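Local coordinates for translation initiation factor eIF2b-like protein (Chaetomium thermophilum, PDB 4ZEM) that probably serves as the beta subunit of eIF2B, the decameric guanine nucleotide exchange factor that acts on eIF2 in translation initiation, at residues 191-196 / 264-269; 217-222 / 246-251; 300-305 / 357-362; 207-212 / 240-245; 176-181 / 201-206. One frame throughout, in Å; residues are numbered along the deposited sequence. Where two conformers were deposited one is given.

Contact 1: 191-196 / 264-269; sequences PGDYVL and RVNKVI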
# COMPACT_ATOMS: atom_id res chain seq x y z
N PRO A 191 5.99 -13.94 24.71
CA PRO A 191 5.13 -14.91 25.41
C PRO A 191 4.28 -14.27 26.50
O PRO A 191 4.79 -13.45 27.28
CB PRO A 191 6.15 -15.89 26.01
CG PRO A 191 7.29 -15.85 25.03
CD PRO A 191 7.39 -14.39 24.64
N GLY A 192 3.00 -14.63 26.54
CA GLY A 192 2.08 -14.12 27.53
C GLY A 192 1.54 -12.72 27.25
O GLY A 192 0.80 -12.16 28.06
N ASP A 193 1.89 -12.16 26.10
CA ASP A 193 1.44 -10.82 25.75
C ASP A 193 -0.08 -10.75 25.64
O ASP A 193 -0.73 -11.69 25.16
CB ASP A 193 2.05 -10.36 24.42
CG ASP A 193 3.27 -9.48 24.61
OD1 ASP A 193 3.70 -9.27 25.76
OD2 ASP A 193 3.80 -9.00 23.58
N TYR A 194 -0.63 -9.63 26.07
CA TYR A 194 -2.03 -9.32 25.84
C TYR A 194 -2.06 -8.26 24.75
O TYR A 194 -1.70 -7.10 24.98
CB TYR A 194 -2.68 -8.83 27.13
CG TYR A 194 -3.42 -9.91 27.86
CD1 TYR A 194 -4.77 -9.77 28.18
CD2 TYR A 194 -2.76 -11.06 28.29
CE1 TYR A 194 -5.44 -10.76 28.88
CE2 TYR A 194 -3.43 -12.06 28.97
CZ TYR A 194 -4.76 -11.91 29.26
OH TYR A 194 -5.40 -12.91 29.95
N VAL A 195 -2.50 -8.66 23.56
CA VAL A 195 -2.43 -7.80 22.39
C VAL A 195 -3.81 -7.34 21.97
O VAL A 195 -4.67 -8.15 21.61
CB VAL A 195 -1.76 -8.53 21.20
CG1 VAL A 195 -1.76 -7.67 19.95
CG2 VAL A 195 -0.34 -8.95 21.57
N LEU A 196 -4.01 -6.03 21.97
CA LEU A 196 -5.29 -5.46 21.60
C LEU A 196 -5.25 -5.14 20.11
O LEU A 196 -4.46 -4.32 19.65
CB LEU A 196 -5.59 -4.23 22.47
CG LEU A 196 -6.87 -3.39 22.34
CD1 LEU A 196 -6.87 -2.45 21.14
CD2 LEU A 196 -8.12 -4.26 22.35
N ARG A 264 -5.07 -3.23 31.10
CA ARG A 264 -4.68 -4.64 31.09
C ARG A 264 -3.69 -5.01 29.96
O ARG A 264 -2.74 -5.75 30.19
CB ARG A 264 -5.92 -5.53 31.02
CG ARG A 264 -5.61 -7.03 30.95
CD ARG A 264 -4.77 -7.46 32.17
NE ARG A 264 -4.58 -8.91 32.27
CZ ARG A 264 -3.48 -9.56 31.89
NH1 ARG A 264 -3.40 -10.87 32.03
NH2 ARG A 264 -2.47 -8.90 31.34
N VAL A 265 -3.96 -4.55 28.73
CA VAL A 265 -3.23 -5.02 27.54
C VAL A 265 -1.76 -4.60 27.53
O VAL A 265 -1.38 -3.64 28.19
CB VAL A 265 -3.90 -4.55 26.22
CG1 VAL A 265 -5.41 -4.63 26.32
CG2 VAL A 265 -3.45 -3.14 25.86
N ASN A 266 -0.93 -5.38 26.85
CA ASN A 266 0.49 -5.06 26.69
C ASN A 266 0.78 -4.09 25.54
O ASN A 266 1.65 -3.23 25.65
CB ASN A 266 1.29 -6.34 26.51
CG ASN A 266 1.32 -7.18 27.76
OD1 ASN A 266 0.71 -8.24 27.82
ND2 ASN A 266 2.03 -6.70 28.77
N LYS A 267 0.06 -4.26 24.44
CA LYS A 267 0.27 -3.43 23.26
C LYS A 267 -0.98 -3.38 22.39
O LYS A 267 -1.83 -4.26 22.46
CB LYS A 267 1.45 -3.94 22.43
CG LYS A 267 1.36 -5.40 22.04
CD LYS A 267 2.74 -5.98 21.79
CE LYS A 267 3.63 -5.82 23.00
NZ LYS A 267 4.96 -6.43 22.79
N VAL A 268 -1.07 -2.33 21.59
CA VAL A 268 -2.17 -2.11 20.66
C VAL A 268 -1.65 -2.11 19.24
O VAL A 268 -0.66 -1.43 18.93
CB VAL A 268 -2.90 -0.78 20.93
CG1 VAL A 268 -4.03 -0.60 19.94
CG2 VAL A 268 -3.43 -0.73 22.37
N ILE A 269 -2.32 -2.85 18.37
CA ILE A 269 -1.91 -2.99 16.97
C ILE A 269 -3.02 -2.53 16.03
O ILE A 269 -4.17 -2.90 16.20
CB ILE A 269 -1.51 -4.45 16.66
CG1 ILE A 269 -0.29 -4.84 17.49
CG2 ILE A 269 -1.19 -4.62 15.19
CD1 ILE A 269 0.21 -6.24 17.23
O HOH W 1 0.19 -9.71 30.18
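Tyr194 O is gripped twice by the backbone of 264-269: Asn266 N donates to it at 2.7 Å, and Lys267 N adds a weak bond. Parallel strand pairing follows, Leu196 N giving its hydrogen to Lys267 O and Leu196 O receiving Ile269 N, each at 2.9 Å. Among the side-chain bonds, the amide of Asn266 stands in for a backbone acceptor. Its OD1 takes Tyr194 N at 2.6 Å on a lone pair in the carbonyl plane, because CG lies anti to the carbonyl carbon (chi1 -69°) and swings the amide beside the incoming strand. A water ties the same OD1 to Arg264 NH2. The charged pair is Asp193 with Lys267, OD2 to NZ 2.9 Å, approached on the syn side of the carboxylate; NZ also bonds Gln188 O, and OD2 receives His190 N. A cation-pi stack completes the polar contacts: the guanidinium of Arg264 lies flat over one face of the Tyr194 ring, centres 3.6 Å apart and planes at 20°, with NH1 above CZ and CE2. A serine in place of Tyr194 would probably leave this guanidinium without its platform and freer to turn, with the water at NH2 remaining. Apolar pairs lie on both faces of the sheet. Val195 CG1 meets Ile269 CD1 at 3.7 Å on the side of Lys267, while Leu196 CD1 lies alongside Val268 CG1 at 3.6 Å on the other. Strands 194-198 and 267-271 are the first and fourth of the order 3-2-1-4-5, the central pair at which a Rossmann-like sheet reverses its direction of growth.

Contact 2: 217-222 / 246-251; sequences FTVILA and AGVSTI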
# COMPACT_ATOMS: atom_id res chain seq x y z
N PHE A 217 0.18 -16.44 23.31
CA PHE A 217 -0.30 -15.15 23.80
C PHE A 217 -1.81 -15.00 23.65
O PHE A 217 -2.50 -15.94 23.26
CB PHE A 217 0.42 -13.99 23.08
CG PHE A 217 0.15 -13.92 21.60
CD1 PHE A 217 0.71 -14.84 20.72
CD2 PHE A 217 -0.61 -12.88 21.07
CE1 PHE A 217 0.47 -14.76 19.35
CE2 PHE A 217 -0.85 -12.79 19.70
CZ PHE A 217 -0.31 -13.74 18.84
N THR A 218 -2.31 -13.83 24.02
CA THR A 218 -3.74 -13.54 23.98
C THR A 218 -4.06 -12.36 23.07
O THR A 218 -3.40 -11.32 23.13
CB THR A 218 -4.28 -13.27 25.40
OG1 THR A 218 -4.03 -14.41 26.24
CG2 THR A 218 -5.77 -12.98 25.39
N VAL A 219 -5.08 -12.52 22.24
CA VAL A 219 -5.51 -11.43 21.36
C VAL A 219 -6.88 -10.91 21.78
O VAL A 219 -7.84 -11.67 21.92
CB VAL A 219 -5.55 -11.90 19.89
CG1 VAL A 219 -6.14 -10.82 18.99
CG2 VAL A 219 -4.17 -12.27 19.43
N ILE A 220 -6.96 -9.59 21.96
CA ILE A 220 -8.21 -8.95 22.31
C ILE A 220 -8.74 -8.20 21.09
O ILE A 220 -8.05 -7.35 20.52
CB ILE A 220 -8.05 -7.97 23.49
CG1 ILE A 220 -7.51 -8.69 24.73
CG2 ILE A 220 -9.38 -7.29 23.81
CD1 ILE A 220 -5.99 -8.67 24.84
N LEU A 221 -9.94 -8.57 20.65
CA LEU A 221 -10.53 -7.95 19.48
C LEU A 221 -11.56 -6.91 19.91
O LEU A 221 -12.55 -7.24 20.56
CB LEU A 221 -11.16 -9.01 18.58
CG LEU A 221 -10.20 -10.07 18.05
CD1 LEU A 221 -10.97 -11.21 17.44
CD2 LEU A 221 -9.27 -9.48 17.01
N ALA A 222 -11.30 -5.66 19.57
CA ALA A 222 -12.20 -4.57 19.95
C ALA A 222 -12.63 -3.76 18.74
O ALA A 222 -11.83 -3.47 17.86
CB ALA A 222 -11.53 -3.67 20.97
N ALA A 246 -4.39 -22.37 16.83
CA ALA A 246 -2.95 -22.12 16.83
C ALA A 246 -2.40 -22.15 18.26
O ALA A 246 -1.20 -22.30 18.47
CB ALA A 246 -2.65 -20.81 16.16
N GLY A 247 -3.29 -21.94 19.23
CA GLY A 247 -2.95 -21.98 20.64
C GLY A 247 -3.11 -20.62 21.28
O GLY A 247 -2.73 -20.41 22.43
N VAL A 248 -3.69 -19.68 20.55
CA VAL A 248 -3.84 -18.33 21.06
C VAL A 248 -5.25 -18.09 21.60
O VAL A 248 -6.25 -18.39 20.94
CB VAL A 248 -3.51 -17.29 19.95
CG1 VAL A 248 -3.98 -15.89 20.34
CG2 VAL A 248 -2.03 -17.28 19.70
N SER A 249 -5.30 -17.58 22.82
CA SER A 249 -6.55 -17.19 23.46
C SER A 249 -7.08 -15.90 22.85
O SER A 249 -6.30 -15.02 22.46
CB SER A 249 -6.38 -17.05 24.98
OG SER A 249 -6.04 -18.31 25.55
N THR A 250 -8.40 -15.80 22.74
CA THR A 250 -9.03 -14.61 22.19
C THR A 250 -10.07 -14.05 23.14
O THR A 250 -10.81 -14.79 23.79
CB THR A 250 -9.68 -14.88 20.81
OG1 THR A 250 -10.53 -16.03 20.90
CG2 THR A 250 -8.61 -15.13 19.77
N ILE A 251 -10.09 -12.73 23.22
CA ILE A 251 -11.01 -12.02 24.08
C ILE A 251 -11.88 -11.07 23.26
O ILE A 251 -11.39 -10.35 22.41
CB ILE A 251 -10.26 -11.23 25.17
CG1 ILE A 251 -9.53 -12.22 26.10
CG2 ILE A 251 -11.21 -10.33 25.95
CD1 ILE A 251 -8.71 -11.57 27.21
O HOH W 2 -3.28 -18.86 24.73
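Val219 is held through both its peptide groups, N to Ser249 O and O to Ile251 N, each 2.8 Å, in the regular parallel pairing of a Rossmann-like sheet whose outermost strand on this side is 249-252. Leu221 N continues the ladder to Ile251 O at 2.9 Å. At the other end the bond from Ser249 N to Phe217 O is longer, 3.3 Å, and bent to 137° at the hydrogen. A water also reaches this start of the ladder: it donates to Gly247 O and hydrogen-bonds with Ser249 OG. Gly247, with positive phi, closes helix 237-246 in a Schellman motif and turns the chain into the strand. Packing then divides between the two faces. Beside Thr218, Ile251 sends CD1 to Thr218 CG2, 3.7 Å away, while Ile220 CG1 rests against Ile251 CB, the two side chains running alongside each other. The other face turns to the helices, and there Thr250 packs on Leu243 of helix 237-246. Val248 spreads its two methyls between neighbours, CG1 going to Val219 CG2. With Phe217 CG set between its backbone N and carbonyl carbon (chi1 64°), the ring comes under the other methyl, and Val248 CG2 makes a CH-pi contact over its face, 4.0 Å from the centroid.

Contact 3: 300-305 / 357-362; sequences PVIALC and VDVYLT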
# COMPACT_ATOMS: atom_id res chain seq x y z
N PRO A 300 2.34 0.66 24.09
CA PRO A 300 2.91 0.90 22.76
C PRO A 300 1.88 0.73 21.65
O PRO A 300 1.14 -0.25 21.61
CB PRO A 300 4.00 -0.18 22.65
CG PRO A 300 4.37 -0.46 24.06
CD PRO A 300 3.07 -0.39 24.82
N VAL A 301 1.87 1.69 20.74
CA VAL A 301 0.95 1.66 19.61
C VAL A 301 1.74 1.29 18.38
O VAL A 301 2.69 1.98 18.00
CB VAL A 301 0.25 3.02 19.40
CG1 VAL A 301 -0.60 2.98 18.15
CG2 VAL A 301 -0.60 3.38 20.61
N ILE A 302 1.36 0.17 17.76
CA ILE A 302 2.07 -0.35 16.60
C ILE A 302 1.17 -0.29 15.38
O ILE A 302 0.05 -0.81 15.39
CB ILE A 302 2.56 -1.82 16.79
CG1 ILE A 302 3.49 -1.97 18.01
CG2 ILE A 302 3.31 -2.30 15.57
CD1 ILE A 302 2.78 -2.35 19.29
N ALA A 303 1.68 0.33 14.32
CA ALA A 303 0.94 0.42 13.07
C ALA A 303 1.57 -0.50 12.04
O ALA A 303 2.77 -0.40 11.75
CB ALA A 303 0.92 1.84 12.56
N LEU A 304 0.76 -1.40 11.50
CA LEU A 304 1.21 -2.30 10.45
C LEU A 304 0.97 -1.62 9.12
O LEU A 304 -0.17 -1.28 8.80
CB LEU A 304 0.47 -3.64 10.50
CG LEU A 304 1.07 -4.79 11.31
CD1 LEU A 304 1.55 -4.34 12.67
CD2 LEU A 304 0.05 -5.90 11.43
N CYS A 305 2.04 -1.37 8.38
CA CYS A 305 1.91 -0.76 7.06
C CYS A 305 3.05 -1.12 6.12
O CYS A 305 4.22 -0.97 6.46
CB CYS A 305 1.84 0.76 7.22
SG CYS A 305 3.03 1.38 8.43
N VAL A 357 1.54 7.48 17.81
CA VAL A 357 2.11 6.26 17.23
C VAL A 357 3.54 5.97 17.69
O VAL A 357 4.39 6.85 17.64
CB VAL A 357 2.11 6.32 15.68
CG1 VAL A 357 2.64 5.02 15.10
CG2 VAL A 357 0.72 6.62 15.17
N ASP A 358 3.80 4.74 18.11
CA ASP A 358 5.13 4.38 18.59
C ASP A 358 5.99 3.68 17.54
O ASP A 358 7.14 4.04 17.33
CB ASP A 358 5.02 3.49 19.83
CG ASP A 358 4.42 4.23 21.01
OD1 ASP A 358 5.12 5.10 21.57
OD2 ASP A 358 3.25 3.95 21.36
N VAL A 359 5.42 2.68 16.88
CA VAL A 359 6.16 1.91 15.90
C VAL A 359 5.42 1.83 14.57
O VAL A 359 4.20 1.63 14.54
CB VAL A 359 6.44 0.47 16.39
CG1 VAL A 359 7.18 -0.33 15.32
CG2 VAL A 359 7.22 0.48 17.68
N TYR A 360 6.15 2.02 13.47
CA TYR A 360 5.62 1.77 12.14
C TYR A 360 6.24 0.46 11.71
O TYR A 360 7.44 0.39 11.44
CB TYR A 360 5.97 2.88 11.16
CG TYR A 360 5.55 4.24 11.63
CD1 TYR A 360 6.37 4.99 12.48
CD2 TYR A 360 4.33 4.78 11.26
CE1 TYR A 360 5.99 6.22 12.93
CE2 TYR A 360 3.93 6.02 11.71
CZ TYR A 360 4.77 6.74 12.54
OH TYR A 360 4.38 7.98 12.99
N LEU A 361 5.43 -0.59 11.66
CA LEU A 361 5.98 -1.89 11.32
C LEU A 361 5.76 -2.16 9.84
O LEU A 361 4.63 -2.33 9.38
CB LEU A 361 5.35 -2.98 12.21
CG LEU A 361 5.88 -4.40 12.02
CD1 LEU A 361 7.37 -4.40 12.01
CD2 LEU A 361 5.38 -5.28 13.14
N THR A 362 6.86 -2.22 9.11
CA THR A 362 6.82 -2.29 7.65
C THR A 362 7.47 -3.57 7.14
O THR A 362 8.06 -4.33 7.90
CB THR A 362 7.55 -1.08 7.01
OG1 THR A 362 8.97 -1.26 7.14
CG2 THR A 362 7.15 0.21 7.69
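Val301, Ala303 and Cys305 carry the backbone bonds of 300-305 to the parallel strand 359-362, whose axis passes at 4.7 Å with a twist of 28°. Ala303 is bonded on both sides, its N to Val359 O at 2.8 Å and its O to Leu361 N, and Cys305 N extends the ladder to Leu361 O. Val301 O accepts two donors, Val359 N and Asp358 N, both at 3.0 Å. The doubled bond falls just before strand 359-362 begins, where Asp358 is not yet in strand conformation, and there a side chain takes over. Asp358 CG lies anti to its carbonyl carbon (chi1 -66°), which carries the carboxylate across to Val301 N; OD2 accepts this N-H at 2.7 Å with its anti lone pair, the one facing away from OD1. Main chain and side chain of Asp358 thus clasp Val301 at both N and O. With a leucine here, Val301 N is likely to lose this acceptor and the start of the strand to be set less firmly. On one face Ile302 CG2 rests against Leu361 CB at 4.0 Å, and Leu304 CD1 reaches Leu361 CD2, also at 4.0 Å; Phe207 of helix 202-214 covers both leucines. On the other face small Ala303 lies beside Tyr360, whose ring has Val357 CG1 over one face and whose OH bonds Gly279 O. Leu281 packs on this side. The pair joins the fifth and sixth strands of the Rossmann-like sheet, extending its parallel order to 359-362 just before antiparallel 365-367 closes that edge.

Contact 4: 207-212 / 240-245; sequences FLVKAA and RKKLNA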
# COMPACT_ATOMS: atom_id res chain seq x y z
N PHE A 207 -0.44 -11.24 10.42
CA PHE A 207 0.54 -10.96 11.44
C PHE A 207 0.27 -11.76 12.73
O PHE A 207 1.18 -12.39 13.28
CB PHE A 207 0.53 -9.46 11.73
CG PHE A 207 1.54 -9.01 12.75
CD1 PHE A 207 2.84 -8.70 12.36
CD2 PHE A 207 1.18 -8.86 14.08
CE1 PHE A 207 3.76 -8.27 13.29
CE2 PHE A 207 2.10 -8.42 15.01
CZ PHE A 207 3.40 -8.13 14.62
N LEU A 208 -0.98 -11.75 13.19
CA LEU A 208 -1.34 -12.48 14.40
C LEU A 208 -1.21 -13.99 14.24
O LEU A 208 -0.69 -14.67 15.13
CB LEU A 208 -2.76 -12.12 14.83
CG LEU A 208 -2.95 -10.67 15.26
CD1 LEU A 208 -4.43 -10.40 15.53
CD2 LEU A 208 -2.09 -10.33 16.47
N VAL A 209 -1.68 -14.50 13.11
CA VAL A 209 -1.61 -15.93 12.82
C VAL A 209 -0.17 -16.43 12.75
O VAL A 209 0.15 -17.51 13.26
CB VAL A 209 -2.36 -16.25 11.49
CG1 VAL A 209 -1.95 -17.61 10.93
CG2 VAL A 209 -3.86 -16.18 11.72
N LYS A 210 0.71 -15.63 12.15
CA LYS A 210 2.13 -15.98 12.05
C LYS A 210 2.74 -16.00 13.45
O LYS A 210 3.49 -16.91 13.81
CB LYS A 210 2.87 -14.99 11.15
CG LYS A 210 4.14 -15.53 10.48
CD LYS A 210 5.29 -15.78 11.42
CE LYS A 210 6.51 -16.24 10.63
NZ LYS A 210 6.21 -17.41 9.77
N ALA A 211 2.40 -14.99 14.25
CA ALA A 211 2.93 -14.87 15.60
C ALA A 211 2.51 -16.07 16.44
O ALA A 211 3.30 -16.60 17.22
CB ALA A 211 2.44 -13.57 16.24
N ALA A 212 1.28 -16.53 16.22
CA ALA A 212 0.73 -17.67 16.94
C ALA A 212 1.56 -18.93 16.71
O ALA A 212 1.63 -19.81 17.57
CB ALA A 212 -0.71 -17.91 16.54
N ARG A 240 -10.89 -15.76 14.94
CA ARG A 240 -10.82 -16.30 16.29
C ARG A 240 -10.65 -17.81 16.24
O ARG A 240 -9.89 -18.37 17.02
CB ARG A 240 -12.05 -15.92 17.10
CG ARG A 240 -12.03 -14.47 17.56
CD ARG A 240 -13.16 -14.14 18.50
NE ARG A 240 -14.43 -13.96 17.80
CZ ARG A 240 -15.46 -14.78 17.90
NH1 ARG A 240 -15.39 -15.85 18.67
NH2 ARG A 240 -16.57 -14.53 17.22
N LYS A 241 -11.36 -18.45 15.33
CA LYS A 241 -11.27 -19.89 15.21
C LYS A 241 -9.86 -20.28 14.81
O LYS A 241 -9.30 -21.24 15.32
CB LYS A 241 -12.27 -20.40 14.18
CG LYS A 241 -12.35 -21.92 14.09
CD LYS A 241 -13.46 -22.35 13.15
CE LYS A 241 -13.60 -23.86 13.12
NZ LYS A 241 -14.83 -24.27 12.40
N LYS A 242 -9.28 -19.53 13.88
CA LYS A 242 -7.92 -19.81 13.44
C LYS A 242 -6.90 -19.60 14.55
O LYS A 242 -5.98 -20.38 14.71
CB LYS A 242 -7.58 -18.98 12.21
CG LYS A 242 -6.45 -19.57 11.38
CD LYS A 242 -6.30 -18.84 10.06
CE LYS A 242 -5.15 -19.42 9.25
NZ LYS A 242 -4.83 -18.57 8.07
N LEU A 243 -7.08 -18.53 15.33
CA LEU A 243 -6.18 -18.22 16.43
C LEU A 243 -6.22 -19.23 17.55
O LEU A 243 -5.20 -19.61 18.11
CB LEU A 243 -6.46 -16.82 16.97
CG LEU A 243 -6.03 -15.64 16.11
CD1 LEU A 243 -6.45 -14.33 16.75
CD2 LEU A 243 -4.53 -15.66 15.88
N ASN A 244 -7.43 -19.66 17.89
CA ASN A 244 -7.64 -20.64 18.95
C ASN A 244 -6.97 -21.97 18.64
O ASN A 244 -6.39 -22.60 19.52
CB ASN A 244 -9.13 -20.85 19.21
CG ASN A 244 -9.82 -19.61 19.77
OD1 ASN A 244 -9.17 -18.74 20.37
ND2 ASN A 244 -11.13 -19.52 19.58
N ALA A 245 -7.04 -22.39 17.37
CA ALA A 245 -6.43 -23.65 16.96
C ALA A 245 -4.91 -23.57 17.04
O ALA A 245 -4.23 -24.56 17.30
CB ALA A 245 -6.87 -24.01 15.56
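Leu208, Val209 and Ala212 receive one leucine, Leu243, where two helices of a Rossmann-like domain lie side by side on the same face of the sheet. Helix 202-214 connects strand 194-198 to 218-222, and helix 237-246 connects 218-222 to 249-252, so these are successive beta-alpha-beta crossovers. Their axes run almost parallel here, 14° apart at a closest approach of 9.7 Å. Leu208 comes first: its CB meets Leu243 CD2 at 4.1 Å, and the same methyl lies 4.0 Å from Leu208 O. That oxygen already accepts Ala212 N within the helix, so its approach to the methyl is packing. Leu208 and Leu243 also touch Val219 of strand 218-222, which joins the two helices to the sheet. Val209, next along, faces two partners. CG2 approaches Leu243 CD2 at 4.2 Å, and both methyls press against the hydrocarbon part of Lys242, whose chain crosses the valine at about a right angle. Lys242 CG stands anti to its backbone N (chi1 -158°), and this sends the extended chain across Val209, CD near CG2 and Lys242 CE 4.0 Å from Val209 CG1. One turn on from Leu208, Ala212 closes the row with its single methyl, which also borders Val248, just before strand 249-252. The contact rests on van der Waals packing, centred on one methyl: Leu243 CD2 reaches Ala212 CB at 4.5 Å while still touching Leu208 and Val209.

Contact 5: 176-181 / 201-206; sequences QADDQI and SKTVER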
# COMPACT_ATOMS: atom_id res chain seq x y z
N GLN A 176 3.83 -9.48 -1.49
CA GLN A 176 4.59 -10.10 -0.41
C GLN A 176 4.66 -9.25 0.86
O GLN A 176 5.23 -9.69 1.85
CB GLN A 176 6.01 -10.41 -0.89
CG GLN A 176 6.06 -11.38 -2.06
CD GLN A 176 7.46 -11.58 -2.59
OE1 GLN A 176 8.44 -11.17 -1.97
NE2 GLN A 176 7.56 -12.23 -3.75
N ALA A 177 4.04 -8.07 0.85
CA ALA A 177 4.16 -7.14 1.98
C ALA A 177 3.63 -7.71 3.30
O ALA A 177 4.29 -7.58 4.34
CB ALA A 177 3.44 -5.83 1.66
N ASP A 178 2.46 -8.36 3.28
CA ASP A 178 1.87 -8.89 4.51
C ASP A 178 2.75 -9.96 5.17
O ASP A 178 2.92 -9.96 6.40
CB ASP A 178 0.48 -9.47 4.23
CG ASP A 178 -0.59 -8.40 4.14
OD1 ASP A 178 -0.27 -7.22 4.39
OD2 ASP A 178 -1.76 -8.73 3.83
N ASP A 179 3.31 -10.85 4.37
CA ASP A 179 4.20 -11.89 4.88
C ASP A 179 5.50 -11.30 5.40
O ASP A 179 6.06 -11.79 6.38
CB ASP A 179 4.50 -12.93 3.80
CG ASP A 179 3.30 -13.82 3.51
OD1 ASP A 179 2.40 -13.91 4.38
OD2 ASP A 179 3.26 -14.43 2.42
N GLN A 180 6.01 -10.28 4.72
CA GLN A 180 7.23 -9.65 5.17
C GLN A 180 7.00 -8.94 6.50
O GLN A 180 7.84 -9.01 7.40
CB GLN A 180 7.77 -8.69 4.11
CG GLN A 180 8.44 -9.42 2.98
CD GLN A 180 8.74 -8.52 1.81
OE1 GLN A 180 8.19 -7.42 1.70
NE2 GLN A 180 9.60 -8.98 0.91
N ILE A 181 5.86 -8.27 6.63
CA ILE A 181 5.50 -7.62 7.88
C ILE A 181 5.36 -8.67 8.99
O ILE A 181 5.86 -8.49 10.11
CB ILE A 181 4.20 -6.81 7.74
CG1 ILE A 181 4.44 -5.61 6.80
CG2 ILE A 181 3.71 -6.35 9.10
CD1 ILE A 181 3.19 -4.82 6.47
N SER A 201 -7.44 -5.88 10.07
CA SER A 201 -7.52 -6.11 8.63
C SER A 201 -6.81 -7.41 8.27
O SER A 201 -6.31 -8.10 9.16
CB SER A 201 -6.89 -4.94 7.88
OG SER A 201 -5.56 -4.71 8.34
N LYS A 202 -6.74 -7.73 6.98
CA LYS A 202 -6.02 -8.93 6.54
C LYS A 202 -4.55 -8.93 6.93
O LYS A 202 -4.00 -9.97 7.29
CB LYS A 202 -6.13 -9.10 5.02
CG LYS A 202 -7.34 -9.89 4.58
CD LYS A 202 -7.18 -11.33 5.07
CE LYS A 202 -8.40 -12.18 4.76
NZ LYS A 202 -8.13 -13.61 5.06
N THR A 203 -3.92 -7.76 6.86
CA THR A 203 -2.52 -7.62 7.22
C THR A 203 -2.31 -7.97 8.69
O THR A 203 -1.37 -8.68 9.04
CB THR A 203 -2.01 -6.21 6.94
OG1 THR A 203 -2.12 -5.95 5.54
CG2 THR A 203 -0.55 -6.07 7.36
N VAL A 204 -3.20 -7.48 9.55
CA VAL A 204 -3.12 -7.77 10.98
C VAL A 204 -3.41 -9.25 11.24
O VAL A 204 -2.74 -9.89 12.07
CB VAL A 204 -4.11 -6.90 11.79
CG1 VAL A 204 -4.03 -7.25 13.27
CG2 VAL A 204 -3.82 -5.43 11.57
N GLU A 205 -4.38 -9.80 10.52
CA GLU A 205 -4.71 -11.21 10.68
C GLU A 205 -3.51 -12.09 10.34
O GLU A 205 -3.19 -13.02 11.09
CB GLU A 205 -5.92 -11.58 9.80
CG GLU A 205 -7.23 -10.92 10.23
CD GLU A 205 -8.43 -11.38 9.40
OE1 GLU A 205 -8.31 -12.40 8.69
OE2 GLU A 205 -9.48 -10.70 9.44
N ARG A 206 -2.84 -11.80 9.23
CA ARG A 206 -1.68 -12.60 8.83
C ARG A 206 -0.55 -12.44 9.84
O ARG A 206 0.21 -13.38 10.09
CB ARG A 206 -1.22 -12.22 7.42
CG ARG A 206 -2.25 -12.53 6.33
CD ARG A 206 -1.61 -12.57 4.95
NE ARG A 206 -2.59 -12.80 3.89
CZ ARG A 206 -2.97 -11.88 3.01
NH1 ARG A 206 -3.87 -12.18 2.08
NH2 ARG A 206 -2.46 -10.66 3.05
O HOH W 3 1.44 -8.96 8.47
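Asp178 and Thr203 bring the helices closest, their CA atoms 5.3 Å apart, where the short axes approach to 9.0 Å and cross at -41°. This helix-helix packing sets the end of the long helix 154-182 against the first turn of 202-214, the first crossover helix of the Rossmann-like domain, which begins after Ser201 at the N-cap. Asp178 supplies most of the polar contact by dividing its carboxylate between two partners. Its CG lies anti to the carbonyl carbon (chi1 -79°), which turns the carboxylate toward Thr203. OD1 accepts a hydrogen bond from Thr203 OG1 at 2.5 Å, on the syn side but 32° out of the carboxylate plane. OD2 forms a salt bridge with Arg206 NH2, meeting the guanidinium at its edge; the modelled separation is too short to be taken literally, and Arg206 has a second conformer. One turn further along helix 154-182, Ile181 CD1 meets Thr203 CG2 at 4.0 Å, so the threonine uses both its hydroxyl and its methyl on that helix. Ile181 and Thr203 both rest on Leu304 of the sheet. Between the helices a water bridges the two backbones, donating to Asp178 O at 2.7 Å and to Thr203 O at 2.9 Å.

Overall arrangement
Contacts 1, 2 and 3 pair neighbouring strands of one sheet. Contact 1 is central, its centre 9 Å from that of contact 2 and 14 Å from that of contact 3; strand 194-198 bonds to 218-222, and 267-271 to 301-304. Contacts 2 and 4 interleave along the chain and nest within the loop closed by contact 1, while contact 3 comes last. Contact 4 packs the two crossover helices against each other beside the sheet. Contact 5, sharing helix 202-214 with it, alternates with contact 1 in sequence, and its Ile181 reaches contact 3. Contacts 1 to 4 lie within the Rossmann-like domain, and contact 5 joins it to helix 154-182, in keeping with the two-part architecture of eIF2B regulatory subunits.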